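Local coordinates for probable quinone reductase Qor (NADPH:quinone reductase) (Zeta-crystallin homolog protein) (Mycobacterium tuberculosis, PDB 4RVU) that binds NADPH and probably passes its electrons on to quinones, as a zeta-crystallin-like quinone reductase of the medium-chain dehydrogenase family, at residues V91-A96 / C104-S109; T176-E181 / E320-V325; H134-S139 / T241-G246; Y49-Q54 / F61-E66. All coordinates share one frame; numbering follows the deposited sequence.

Contact 1: residues V91-A96 / C104-S109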
# COMPACT_ATOMS: atom_id res chain seq x y z
N VAL A 91 -34.69 -7.32 4.83
CA VAL A 91 -33.51 -6.72 4.21
C VAL A 91 -32.44 -6.44 5.24
O VAL A 91 -32.71 -6.44 6.44
CB VAL A 91 -33.86 -5.42 3.46
CG1 VAL A 91 -34.79 -5.70 2.27
CG2 VAL A 91 -34.45 -4.38 4.41
N VAL A 92 -31.22 -6.19 4.78
CA VAL A 92 -30.14 -5.88 5.69
C VAL A 92 -29.23 -4.84 5.04
O VAL A 92 -29.01 -4.87 3.83
CB VAL A 92 -29.38 -7.16 6.12
CG1 VAL A 92 -28.78 -7.89 4.91
CG2 VAL A 92 -28.30 -6.84 7.15
N SER A 93 -28.75 -3.90 5.85
CA SER A 93 -27.85 -2.86 5.35
C SER A 93 -26.79 -2.59 6.38
O SER A 93 -27.00 -2.79 7.58
CB SER A 93 -28.63 -1.57 5.07
OG SER A 93 -27.80 -0.57 4.47
N ALA A 94 -25.63 -2.16 5.89
CA ALA A 94 -24.52 -1.76 6.75
C ALA A 94 -24.32 -0.25 6.61
O ALA A 94 -23.33 0.29 7.10
CB ALA A 94 -23.25 -2.48 6.31
N SER A 95 -25.27 0.41 5.96
CA SER A 95 -25.14 1.83 5.62
C SER A 95 -26.34 2.64 6.08
O SER A 95 -26.65 3.67 5.49
CB SER A 95 -24.97 1.97 4.11
OG SER A 95 -23.83 1.25 3.67
N ALA A 96 -27.02 2.16 7.12
CA ALA A 96 -28.23 2.80 7.60
C ALA A 96 -27.91 4.05 8.40
O ALA A 96 -26.78 4.24 8.86
CB ALA A 96 -29.05 1.80 8.44
N CYS A 104 -35.39 2.64 11.23
CA CYS A 104 -34.34 3.50 10.69
C CYS A 104 -34.46 3.56 9.17
O CYS A 104 -35.28 2.86 8.58
CB CYS A 104 -32.95 3.00 11.09
SG CYS A 104 -32.44 1.44 10.30
N THR A 105 -33.63 4.39 8.55
CA THR A 105 -33.62 4.50 7.10
C THR A 105 -32.30 3.97 6.56
O THR A 105 -31.29 4.00 7.25
CB THR A 105 -33.76 5.95 6.64
OG1 THR A 105 -32.67 6.72 7.16
CG2 THR A 105 -35.08 6.54 7.11
N ALA A 106 -32.32 3.50 5.31
CA ALA A 106 -31.09 3.10 4.63
C ALA A 106 -31.23 3.30 3.13
O ALA A 106 -32.33 3.15 2.59
CB ALA A 106 -30.73 1.64 4.96
N PRO A 107 -30.13 3.62 2.44
CA PRO A 107 -30.23 3.75 0.98
C PRO A 107 -30.56 2.40 0.38
O PRO A 107 -29.89 1.42 0.71
CB PRO A 107 -28.81 4.16 0.55
CG PRO A 107 -28.07 4.53 1.83
CD PRO A 107 -28.74 3.75 2.93
N ALA A 108 -31.56 2.34 -0.50
CA ALA A 108 -31.91 1.10 -1.17
C ALA A 108 -30.73 0.45 -1.92
O ALA A 108 -30.62 -0.77 -1.96
CB ALA A 108 -33.09 1.33 -2.13
N SER A 109 -29.87 1.27 -2.50
CA SER A 109 -28.74 0.76 -3.28
C SER A 109 -27.68 0.06 -2.41
O SER A 109 -26.85 -0.70 -2.92
CB SER A 109 -28.09 1.89 -4.08
OG SER A 109 -27.62 2.90 -3.21
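Ala96 lies against the strand segment 104-107 and makes most of the apolar contact between residues 91-96 and 104-109. Its methyl touches two side chains, Cys104 and Ala106, with CB of Ala96 3.9 Å from SG of Cys104. The methyl of Ala106 touches both CA of Ala96, 3.8 Å from its CB, and the hydroxymethyl group of Ser93. Because Cys104 carries SG between its backbone N and carbonyl carbon (chi1 70°), the sulfur is turned to the Ala96 methyl.

Carbonyl groups supply the second kind of contact, all through carbon. The O of Thr105 approaches CA of Ala96 at 3.3 Å, and the O of Ser95 meets the ring of Pro107 at CD, also 3.3 Å away. No hydrogen bond joins the two segments, so they meet by van der Waals packing.

The polar element is internal to the first segment. Ser93 OG accepts from the backbone N of Ser95 at 3.1 Å, an ST turn that bends the chain as it leaves the strand; the same hydroxyl is also hydrogen-bonded to the backbone O of Leu110. Two partners thus satisfy a buried oxygen whose flank rests on the Ala106 methyl.

Both segments belong to the GroES-like domain. Strand 90-93 pairs antiparallel with strands 67-74 and 111-113, while strand 103-107 pairs with 33-38; Ile36 and Thr111 close around Ala106, and Val67 of strand 67-74 packs against both Ala96 and Cys104.

Contact 2: residues T176-E181 / E320-V325. With NDP (NADPH dihydro-nicotinamide-adenine-dinucleotide phosphate), chain E.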
# COMPACT_ATOMS: atom_id res chain seq x y z
N THR A 176 -4.22 -14.00 16.32
CA THR A 176 -3.95 -13.65 17.71
C THR A 176 -5.27 -13.50 18.47
O THR A 176 -6.26 -12.97 17.94
CB THR A 176 -3.16 -12.34 17.85
OG1 THR A 176 -3.85 -11.29 17.17
CG2 THR A 176 -1.75 -12.50 17.26
N VAL A 177 -5.30 -13.97 19.72
CA VAL A 177 -6.47 -13.79 20.58
C VAL A 177 -6.01 -13.57 22.02
O VAL A 177 -4.84 -13.79 22.32
CB VAL A 177 -7.41 -15.01 20.56
CG1 VAL A 177 -7.91 -15.31 19.14
CG2 VAL A 177 -6.70 -16.22 21.15
N SER A 178 -6.92 -13.15 22.89
CA SER A 178 -6.55 -12.81 24.26
C SER A 178 -6.81 -13.90 25.31
O SER A 178 -6.31 -13.80 26.42
CB SER A 178 -7.23 -11.52 24.71
OG SER A 178 -8.63 -11.71 24.87
N THR A 179 -7.59 -14.92 24.96
CA THR A 179 -7.97 -15.96 25.93
C THR A 179 -7.98 -17.35 25.29
O THR A 179 -8.07 -17.49 24.07
CB THR A 179 -9.39 -15.74 26.49
OG1 THR A 179 -10.35 -15.97 25.46
CG2 THR A 179 -9.56 -14.33 27.05
N ALA A 180 -7.88 -18.37 26.13
CA ALA A 180 -7.94 -19.75 25.65
C ALA A 180 -9.31 -20.09 25.07
O ALA A 180 -9.40 -20.92 24.16
CB ALA A 180 -7.56 -20.72 26.77
N GLU A 181 -10.37 -19.47 25.59
CA GLU A 181 -11.73 -19.66 25.04
C GLU A 181 -11.76 -19.18 23.59
O GLU A 181 -12.29 -19.85 22.70
CB GLU A 181 -12.80 -18.91 25.84
CG GLU A 181 -14.23 -19.03 25.23
CD GLU A 181 -15.22 -17.95 25.68
OE1 GLU A 181 -14.80 -16.95 26.29
OE2 GLU A 181 -16.43 -18.12 25.42
N GLU A 320 -15.54 -2.96 24.17
CA GLU A 320 -14.30 -2.23 24.47
C GLU A 320 -13.42 -2.95 25.48
O GLU A 320 -12.20 -2.74 25.51
CB GLU A 320 -14.62 -0.82 24.95
CG GLU A 320 -15.26 0.07 23.90
CD GLU A 320 -15.39 1.52 24.33
OE1 GLU A 320 -15.32 1.80 25.55
OE2 GLU A 320 -15.56 2.38 23.44
N ALA A 321 -14.03 -3.81 26.29
CA ALA A 321 -13.29 -4.53 27.33
C ALA A 321 -12.75 -5.87 26.83
O ALA A 321 -12.19 -6.64 27.62
CB ALA A 321 -14.17 -4.74 28.56
N ARG A 322 -12.91 -6.14 25.53
CA ARG A 322 -12.41 -7.37 24.91
C ARG A 322 -13.17 -8.61 25.39
O ARG A 322 -12.66 -9.73 25.34
CB ARG A 322 -10.89 -7.53 25.13
CG ARG A 322 -10.08 -6.26 24.88
CD ARG A 322 -8.60 -6.42 25.27
NE ARG A 322 -7.86 -7.31 24.37
CZ ARG A 322 -6.53 -7.43 24.38
NH1 ARG A 322 -5.81 -6.73 25.25
NH2 ARG A 322 -5.93 -8.26 23.53
N LYS A 323 -14.40 -8.42 25.83
CA LYS A 323 -15.15 -9.51 26.44
C LYS A 323 -16.10 -10.22 25.47
O LYS A 323 -16.67 -11.27 25.80
CB LYS A 323 -15.96 -9.00 27.62
CG LYS A 323 -15.15 -8.58 28.83
CD LYS A 323 -16.10 -7.97 29.85
CE LYS A 323 -15.50 -7.86 31.24
NZ LYS A 323 -16.54 -7.33 32.18
N THR A 324 -16.30 -9.65 24.29
CA THR A 324 -17.23 -10.26 23.33
C THR A 324 -16.50 -11.29 22.48
O THR A 324 -15.28 -11.25 22.36
CB THR A 324 -17.91 -9.21 22.42
OG1 THR A 324 -16.93 -8.58 21.57
CG2 THR A 324 -18.61 -8.15 23.26
N VAL A 325 -17.26 -12.23 21.92
CA VAL A 325 -16.74 -13.15 20.93
C VAL A 325 -17.66 -13.08 19.72
O VAL A 325 -18.88 -13.01 19.87
CB VAL A 325 -16.65 -14.60 21.45
CG1 VAL A 325 -15.62 -14.71 22.57
CG2 VAL A 325 -18.00 -15.06 21.95
PA NDP E . -14.26 -7.22 17.16
O1A NDP E . -15.46 -8.11 17.34
O2A NDP E . -13.06 -7.76 16.44
O5B NDP E . -13.80 -6.68 18.60
C5B NDP E . -12.53 -6.06 18.76
C4B NDP E . -11.54 -7.14 19.19
O4B NDP E . -10.19 -6.67 19.09
C3B NDP E . -11.73 -7.53 20.64
O3B NDP E . -12.69 -8.57 20.79
C2B NDP E . -10.34 -7.96 21.07
O2B NDP E . -10.21 -9.37 20.98
C1B NDP E . -9.39 -7.28 20.10
N9A NDP E . -8.63 -6.27 20.86
C8A NDP E . -7.30 -6.24 21.02
N7A NDP E . -6.92 -5.20 21.80
C5A NDP E . -8.03 -4.54 22.16
C6A NDP E . -8.35 -3.34 22.97
N6A NDP E . -7.36 -2.64 23.57
N1A NDP E . -9.64 -2.99 23.10
C2A NDP E . -10.62 -3.69 22.50
N3A NDP E . -10.41 -4.79 21.75
C4A NDP E . -9.16 -5.25 21.54
O3 NDP E . -14.74 -5.87 16.45
PN NDP E . -15.36 -5.86 14.97
O1N NDP E . -15.36 -7.27 14.44
O2N NDP E . -16.63 -5.05 15.01
O5D NDP E . -14.26 -5.02 14.15
C5D NDP E . -12.91 -5.47 14.07
C4D NDP E . -12.00 -4.30 13.74
O4D NDP E . -12.13 -3.96 12.37
C3D NDP E . -12.38 -3.07 14.53
O3D NDP E . -11.18 -2.39 14.90
C2D NDP E . -13.16 -2.21 13.56
O2D NDP E . -12.97 -0.83 13.85
C1D NDP E . -12.55 -2.60 12.23
N1N NDP E . -13.47 -2.51 11.09
C2N NDP E . -13.07 -1.86 10.00
C3N NDP E . -13.87 -1.74 8.87
C7N NDP E . -13.35 -0.98 7.69
O7N NDP E . -14.02 -0.93 6.67
N7N NDP E . -12.16 -0.39 7.77
C4N NDP E . -15.24 -2.36 8.83
C5N NDP E . -15.55 -3.06 10.07
C6N NDP E . -14.67 -3.11 11.14
P2B NDP E . -8.97 -10.13 21.69
O1X NDP E . -8.06 -9.02 22.11
O2X NDP E . -9.60 -10.87 22.83
O3X NDP E . -8.43 -11.02 20.62
O HOH W 1 -10.49 -10.81 26.72
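The guanidinium of Arg322 has the adenine of NADPH over one face, with N7A 3.3 Å above the plane and over its centre, while O1X of the 2'-phosphate lies at its edge, in plane. Ser178 approaches the same group obliquely, its CB 3.7 Å from NH2. Tyr197 adds a cation-pi contact to the arginine. This is the adenosine 2'-phosphate pocket, formed by the turn after strand 172-176 of the Rossmann-type parallel sheet together with the loop leading from helix 312-320 into strand 327-331 of the mixed sheet, so the phosphate is held from both sheets.

The arginine grips one phosphate oxygen twice: NE donates to O1X at 2.8 Å and NH2 donates to it at 2.7 Å, with N-H...O angles of 139° and 146°. A bend in the chain at chi3 (71°) lets CG and CD run along the purine before the charged end reaches the phosphate. Arg322 itself stands at the end of a helix in a Schellman motif, with positive phi. Its charge probably helps balance that of the phosphate, and the pocket is consistent with recognition of NADPH by its extra phosphate group.

Direct contact between residues 176-181 and 320-325 is slight, and toward the surface Val325 CG1 comes only to 4.4 Å from OE1 of Glu181. The phosphate and a water do most of the bridging. Ser178 OG donates to O2X in a hydrogen bond modelled at 2.4 Å, so short that its exact length is doubtful, and one water donates both to Ser178 OG and to the backbone O of Arg322, each at 2.8 Å.

Contact 3: residues H134-S139 / T241-G246. With NDP (NADPH dihydro-nicotinamide-adenine-dinucleotide phosphate), chain E.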
# COMPACT_ATOMS: atom_id res chain seq x y z
N HIS A 134 -14.94 -9.67 2.83
CA HIS A 134 -14.91 -9.86 1.38
C HIS A 134 -13.92 -8.92 0.71
O HIS A 134 -13.05 -9.36 -0.05
CB HIS A 134 -16.29 -9.65 0.75
CG HIS A 134 -16.33 -9.93 -0.71
ND1 HIS A 134 -16.00 -8.98 -1.67
CD2 HIS A 134 -16.65 -11.06 -1.40
CE1 HIS A 134 -16.12 -9.52 -2.87
NE2 HIS A 134 -16.51 -10.77 -2.73
N TYR A 135 -14.03 -7.62 0.98
CA TYR A 135 -13.16 -6.68 0.28
C TYR A 135 -11.70 -6.87 0.71
O TYR A 135 -10.77 -6.70 -0.10
CB TYR A 135 -13.66 -5.21 0.37
CG TYR A 135 -13.30 -4.39 1.61
CD1 TYR A 135 -11.98 -4.02 1.87
CD2 TYR A 135 -14.29 -3.92 2.47
CE1 TYR A 135 -11.65 -3.26 2.97
CE2 TYR A 135 -13.97 -3.15 3.58
CZ TYR A 135 -12.64 -2.82 3.82
OH TYR A 135 -12.29 -2.05 4.90
N LEU A 136 -11.50 -7.25 1.96
CA LEU A 136 -10.14 -7.49 2.46
C LEU A 136 -9.49 -8.67 1.73
O LEU A 136 -8.31 -8.59 1.37
CB LEU A 136 -10.15 -7.72 3.98
CG LEU A 136 -10.31 -6.48 4.87
CD1 LEU A 136 -10.49 -6.87 6.35
CD2 LEU A 136 -9.16 -5.49 4.70
N LEU A 137 -10.25 -9.74 1.51
CA LEU A 137 -9.73 -10.98 0.92
C LEU A 137 -9.78 -11.02 -0.59
O LEU A 137 -9.07 -11.81 -1.22
CB LEU A 137 -10.51 -12.18 1.45
CG LEU A 137 -10.34 -12.50 2.93
CD1 LEU A 137 -11.36 -13.54 3.34
CD2 LEU A 137 -8.94 -13.02 3.17
N LYS A 138 -10.64 -10.20 -1.20
CA LYS A 138 -10.83 -10.27 -2.64
C LYS A 138 -10.29 -9.05 -3.39
O LYS A 138 -10.02 -9.13 -4.58
CB LYS A 138 -12.32 -10.45 -2.98
CG LYS A 138 -12.92 -11.78 -2.53
CD LYS A 138 -12.52 -12.91 -3.48
CE LYS A 138 -13.10 -14.26 -3.04
NZ LYS A 138 -14.56 -14.26 -3.02
N SER A 139 -10.13 -7.93 -2.68
CA SER A 139 -9.80 -6.65 -3.32
C SER A 139 -8.54 -5.98 -2.77
O SER A 139 -7.67 -5.57 -3.54
CB SER A 139 -10.99 -5.68 -3.21
OG SER A 139 -12.13 -6.21 -3.86
N THR A 241 1.49 -7.35 1.90
CA THR A 241 0.55 -6.24 2.11
C THR A 241 0.09 -6.17 3.55
O THR A 241 -0.43 -7.15 4.08
CB THR A 241 -0.69 -6.39 1.21
OG1 THR A 241 -0.32 -6.25 -0.17
CG2 THR A 241 -1.75 -5.35 1.57
N LEU A 242 0.30 -5.02 4.19
CA LEU A 242 -0.25 -4.77 5.51
C LEU A 242 -1.57 -4.03 5.32
O LEU A 242 -1.59 -2.86 4.95
CB LEU A 242 0.70 -3.93 6.35
CG LEU A 242 0.67 -4.15 7.87
CD1 LEU A 242 1.70 -3.29 8.58
CD2 LEU A 242 -0.71 -3.89 8.46
N ALA A 243 -2.68 -4.73 5.56
CA ALA A 243 -3.98 -4.08 5.52
C ALA A 243 -4.36 -3.71 6.95
O ALA A 243 -4.83 -4.56 7.72
CB ALA A 243 -5.03 -4.97 4.89
N LEU A 244 -4.12 -2.45 7.29
CA LEU A 244 -4.52 -1.91 8.60
C LEU A 244 -5.95 -1.40 8.47
O LEU A 244 -6.17 -0.30 7.95
CB LEU A 244 -3.58 -0.77 9.00
CG LEU A 244 -3.93 0.01 10.27
CD1 LEU A 244 -3.88 -0.89 11.50
CD2 LEU A 244 -2.99 1.19 10.43
N PHE A 245 -6.92 -2.19 8.91
CA PHE A 245 -8.32 -1.85 8.68
C PHE A 245 -9.07 -1.45 9.96
O PHE A 245 -10.26 -1.14 9.92
CB PHE A 245 -9.05 -2.99 7.95
CG PHE A 245 -9.28 -4.22 8.80
CD1 PHE A 245 -8.28 -5.16 8.97
CD2 PHE A 245 -10.50 -4.43 9.42
CE1 PHE A 245 -8.48 -6.30 9.75
CE2 PHE A 245 -10.72 -5.55 10.20
CZ PHE A 245 -9.72 -6.50 10.36
N GLY A 246 -8.38 -1.43 11.10
CA GLY A 246 -9.05 -1.09 12.35
C GLY A 246 -8.06 -0.56 13.37
O GLY A 246 -6.85 -0.59 13.14
PA NDP E . -14.26 -7.22 17.16
O1A NDP E . -15.46 -8.11 17.34
O2A NDP E . -13.06 -7.76 16.44
O5B NDP E . -13.80 -6.68 18.60
C5B NDP E . -12.53 -6.06 18.76
C4B NDP E . -11.54 -7.14 19.19
O4B NDP E . -10.19 -6.67 19.09
C3B NDP E . -11.73 -7.53 20.64
O3B NDP E . -12.69 -8.57 20.79
C2B NDP E . -10.34 -7.96 21.07
O2B NDP E . -10.21 -9.37 20.98
C1B NDP E . -9.39 -7.28 20.10
N9A NDP E . -8.63 -6.27 20.86
C8A NDP E . -7.30 -6.24 21.02
N7A NDP E . -6.92 -5.20 21.80
C5A NDP E . -8.03 -4.54 22.16
C6A NDP E . -8.35 -3.34 22.97
N6A NDP E . -7.36 -2.64 23.57
N1A NDP E . -9.64 -2.99 23.10
C2A NDP E . -10.62 -3.69 22.50
N3A NDP E . -10.41 -4.79 21.75
C4A NDP E . -9.16 -5.25 21.54
O3 NDP E . -14.74 -5.87 16.45
PN NDP E . -15.36 -5.86 14.97
O1N NDP E . -15.36 -7.27 14.44
O2N NDP E . -16.63 -5.05 15.01
O5D NDP E . -14.26 -5.02 14.15
C5D NDP E . -12.91 -5.47 14.07
C4D NDP E . -12.00 -4.30 13.74
O4D NDP E . -12.13 -3.96 12.37
C3D NDP E . -12.38 -3.07 14.53
O3D NDP E . -11.18 -2.39 14.90
C2D NDP E . -13.16 -2.21 13.56
O2D NDP E . -12.97 -0.83 13.85
C1D NDP E . -12.55 -2.60 12.23
N1N NDP E . -13.47 -2.51 11.09
C2N NDP E . -13.07 -1.86 10.00
C3N NDP E . -13.87 -1.74 8.87
C7N NDP E . -13.35 -0.98 7.69
O7N NDP E . -14.02 -0.93 6.67
N7N NDP E . -12.16 -0.39 7.77
C4N NDP E . -15.24 -2.36 8.83
C5N NDP E . -15.55 -3.06 10.07
C6N NDP E . -14.67 -3.11 11.14
P2B NDP E . -8.97 -10.13 21.69
O1X NDP E . -8.06 -9.02 22.11
O2X NDP E . -9.60 -10.87 22.83
O3X NDP E . -8.43 -11.02 20.62
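Phe245 and Leu136 meet because their first torsions aim them at each other: chi1 of 71° sets the phenyl ring between its own backbone N and carbonyl carbon, and chi1 of -76° holds CG of Leu136 beside the backbone N, with CD1 extended (chi2 172°) to the Phe245 ring. CD1 then sits over the centre of that ring, 3.7 Å from the centroid and close to the normal, a well-centred CH-pi contact. The two side chains cross at about a right angle. The other methyl of Leu136, CD2, turns to the strand and touches CB of Ala243 at 4.2 Å. This is a buried, wholly apolar contact between helix 120-140 and the end of strand 240-244 with the turn after it; no hydrogen bond joins residues 134-139 to 241-246. Leu162 of helix 157-168 and Tyr221 of strand 217-222 pack around it.

NADPH lies beside the two aromatic residues. Tyr135, one residue before Leu136, directs its hydroxyl to the carboxamide and donates to O7N at 2.7 Å, with O7N in the plane of the ring at its edge. The amide nitrogen N7N donates in turn to the backbone O of Phe245, though the position of that oxygen is less certain. If that second bond is real, both polar atoms of the carboxamide are engaged, which would help to fix its rotation. Tyr135 also stacks on Phe276.

Strand 240-244 is part of the six-stranded parallel sheet of the Rossmann-type domain, and the turn at its C-terminal end contributes to the nicotinamide end of the NADPH site.

Contact 4: residues Y49-Q54 / F61-E66; sequences YFRSGQ and FVIGSE. With NDP (NADPH dihydro-nicotinamide-adenine-dinucleotide phosphate), chain E.
Phe61 and Ile63 pack onto one side of helix 45-52 in a buried, mainly apolar contact that joins the helix to strand 61-62 and the turn behind it, within the GroES-like domain. The phenyl ring of Phe61 meets the helix with its edge: CZ lies 3.4 Å from the backbone O of Phe50, and that oxygen is in the plane of the ring. The same CZ is 4.2 Å from CB of Phe50. Ile63 extends its chain with CG1 anti to the backbone N (chi1 -168°), which carries CD1 to the helix, 3.7 Å from CB of Arg51 and 4.4 Å from CB of Phe50.

Strand 61-62 is an outer strand of a three-stranded antiparallel sheet, where it pairs with 5-10. Gly53 is the first residue after the helix to leave helical angles, with positive phi. Arg51 uses its aliphatic base for Ile63, while its chain, bent at chi2 and chi3, takes the guanidinium to a salt bridge with Glu320 and hydrogen bonds with His316 and Gly14.

Tyr49 takes no part in this packing; its OH accepts a weak hydrogen bond from O2D of the nicotinamide ribose of NADPH at 3.3 Å.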
# COMPACT_ATOMS: atom_id res chain seq x y z
N TYR A 49 -16.37 4.65 18.03
CA TYR A 49 -15.57 5.82 17.62
C TYR A 49 -16.50 7.01 17.42
O TYR A 49 -16.14 8.15 17.74
CB TYR A 49 -14.78 5.55 16.33
CG TYR A 49 -13.85 4.35 16.30
CD1 TYR A 49 -13.09 3.98 17.41
CD2 TYR A 49 -13.72 3.59 15.15
CE1 TYR A 49 -12.24 2.86 17.37
CE2 TYR A 49 -12.89 2.48 15.09
CZ TYR A 49 -12.15 2.12 16.20
OH TYR A 49 -11.32 1.00 16.11
N PHE A 50 -17.69 6.76 16.88
CA PHE A 50 -18.71 7.81 16.74
C PHE A 50 -19.28 8.23 18.09
O PHE A 50 -19.56 9.41 18.31
CB PHE A 50 -19.85 7.35 15.84
CG PHE A 50 -19.53 7.44 14.38
CD1 PHE A 50 -19.49 6.30 13.60
CD2 PHE A 50 -19.27 8.67 13.80
CE1 PHE A 50 -19.19 6.39 12.25
CE2 PHE A 50 -18.96 8.77 12.46
CZ PHE A 50 -18.93 7.63 11.68
N ARG A 51 -19.48 7.25 18.96
CA ARG A 51 -19.98 7.54 20.30
C ARG A 51 -18.97 8.40 21.06
O ARG A 51 -19.35 9.36 21.74
CB ARG A 51 -20.24 6.23 21.05
CG ARG A 51 -20.96 6.42 22.37
CD ARG A 51 -20.06 5.99 23.51
NE ARG A 51 -19.60 4.63 23.32
CZ ARG A 51 -18.34 4.22 23.46
NH1 ARG A 51 -17.38 5.07 23.81
NH2 ARG A 51 -18.05 2.95 23.26
N SER A 52 -17.69 8.06 20.93
CA SER A 52 -16.64 8.75 21.68
C SER A 52 -16.31 10.12 21.09
O SER A 52 -15.71 10.96 21.76
CB SER A 52 -15.38 7.89 21.79
OG SER A 52 -14.67 7.83 20.56
N GLY A 53 -16.70 10.35 19.84
CA GLY A 53 -16.40 11.60 19.17
C GLY A 53 -15.06 11.56 18.46
O GLY A 53 -14.57 12.57 17.95
N GLN A 54 -14.44 10.37 18.45
CA GLN A 54 -13.22 10.13 17.69
C GLN A 54 -13.49 10.46 16.23
O GLN A 54 -12.91 11.39 15.67
CB GLN A 54 -12.84 8.65 17.77
CG GLN A 54 -11.62 8.34 18.60
CD GLN A 54 -10.82 7.21 17.99
OE1 GLN A 54 -10.56 7.21 16.78
NE2 GLN A 54 -10.42 6.24 18.81
N PHE A 61 -27.28 12.60 17.54
CA PHE A 61 -27.57 11.62 16.50
C PHE A 61 -27.98 10.29 17.13
O PHE A 61 -27.59 9.98 18.26
CB PHE A 61 -26.39 11.44 15.53
CG PHE A 61 -25.11 10.96 16.18
CD1 PHE A 61 -24.16 11.86 16.65
CD2 PHE A 61 -24.83 9.60 16.26
CE1 PHE A 61 -22.98 11.42 17.22
CE2 PHE A 61 -23.65 9.15 16.83
CZ PHE A 61 -22.72 10.06 17.31
N VAL A 62 -28.80 9.53 16.40
CA VAL A 62 -29.09 8.15 16.76
C VAL A 62 -27.98 7.32 16.12
O VAL A 62 -27.72 7.47 14.92
CB VAL A 62 -30.47 7.70 16.24
CG1 VAL A 62 -30.68 6.21 16.47
CG2 VAL A 62 -31.58 8.48 16.93
N ILE A 63 -27.33 6.48 16.91
CA ILE A 63 -26.09 5.82 16.50
C ILE A 63 -26.30 4.49 15.74
O ILE A 63 -27.36 3.88 15.86
CB ILE A 63 -25.21 5.59 17.75
CG1 ILE A 63 -23.79 5.16 17.40
CG2 ILE A 63 -25.87 4.60 18.68
CD1 ILE A 63 -22.81 5.44 18.50
N GLY A 64 -25.29 4.08 14.96
CA GLY A 64 -25.25 2.76 14.35
C GLY A 64 -25.61 2.72 12.87
O GLY A 64 -26.39 3.54 12.40
N SER A 65 -25.05 1.76 12.14
CA SER A 65 -25.32 1.69 10.70
C SER A 65 -25.74 0.32 10.19
O SER A 65 -26.06 0.18 9.01
CB SER A 65 -24.13 2.22 9.89
OG SER A 65 -23.06 1.29 9.87
N GLU A 66 -25.76 -0.69 11.05
CA GLU A 66 -26.08 -2.04 10.59
C GLU A 66 -27.43 -2.50 11.15
O GLU A 66 -27.64 -2.48 12.36
CB GLU A 66 -24.97 -3.03 10.96
CG GLU A 66 -25.16 -4.45 10.39
CD GLU A 66 -23.97 -5.39 10.67
OE1 GLU A 66 -23.24 -5.18 11.66
OE2 GLU A 66 -23.77 -6.34 9.88
PA NDP E . -14.26 -7.22 17.16
O1A NDP E . -15.46 -8.11 17.34
O2A NDP E . -13.06 -7.76 16.44
O5B NDP E . -13.80 -6.68 18.60
C5B NDP E . -12.53 -6.06 18.76
C4B NDP E . -11.54 -7.14 19.19
O4B NDP E . -10.19 -6.67 19.09
C3B NDP E . -11.73 -7.53 20.64
O3B NDP E . -12.69 -8.57 20.79
C2B NDP E . -10.34 -7.96 21.07
O2B NDP E . -10.21 -9.37 20.98
C1B NDP E . -9.39 -7.28 20.10
N9A NDP E . -8.63 -6.27 20.86
C8A NDP E . -7.30 -6.24 21.02
N7A NDP E . -6.92 -5.20 21.80
C5A NDP E . -8.03 -4.54 22.16
C6A NDP E . -8.35 -3.34 22.97
N6A NDP E . -7.36 -2.64 23.57
N1A NDP E . -9.64 -2.99 23.10
C2A NDP E . -10.62 -3.69 22.50
N3A NDP E . -10.41 -4.79 21.75
C4A NDP E . -9.16 -5.25 21.54
O3 NDP E . -14.74 -5.87 16.45
PN NDP E . -15.36 -5.86 14.97
O1N NDP E . -15.36 -7.27 14.44
O2N NDP E . -16.63 -5.05 15.01
O5D NDP E . -14.26 -5.02 14.15
C5D NDP E . -12.91 -5.47 14.07
C4D NDP E . -12.00 -4.30 13.74
O4D NDP E . -12.13 -3.96 12.37
C3D NDP E . -12.38 -3.07 14.53
O3D NDP E . -11.18 -2.39 14.90
C2D NDP E . -13.16 -2.21 13.56
O2D NDP E . -12.97 -0.83 13.85
C1D NDP E . -12.55 -2.60 12.23
N1N NDP E . -13.47 -2.51 11.09
C2N NDP E . -13.07 -1.86 10.00
C3N NDP E . -13.87 -1.74 8.87
C7N NDP E . -13.35 -0.98 7.69
O7N NDP E . -14.02 -0.93 6.67
N7N NDP E . -12.16 -0.39 7.77
C4N NDP E . -15.24 -2.36 8.83
C5N NDP E . -15.55 -3.06 10.07
C6N NDP E . -14.67 -3.11 11.14
P2B NDP E . -8.97 -10.13 21.69
O1X NDP E . -8.06 -9.02 22.11
O2X NDP E . -9.60 -10.87 22.83
O3X NDP E . -8.43 -11.02 20.62

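In the fold
Contacts 1, 3 and 4 are buried, and contact 2 lies at the surface. Contacts 1 and 4 share the GroES-like domain and touch: Ala96 N is probably hydrogen-bonded to Ser65 O, and Ala94 O to Ser65 OG. Both set carbonyl oxygens against carbon, with small groups in contact 1 but a phenyl edge and an isoleucine tip in contact 4. Contacts 2 and 3 each bring a turn after a Rossmann-sheet strand (172-176 or 240-244) against another element, a loop or helix 120-140; they meet NADPH at the 2'-phosphate, with charge and water, and beside the nicotinamide, mainly apolar. Contact 4 reaches it only marginally, through Tyr49, and touches contact 2 through an ion pair.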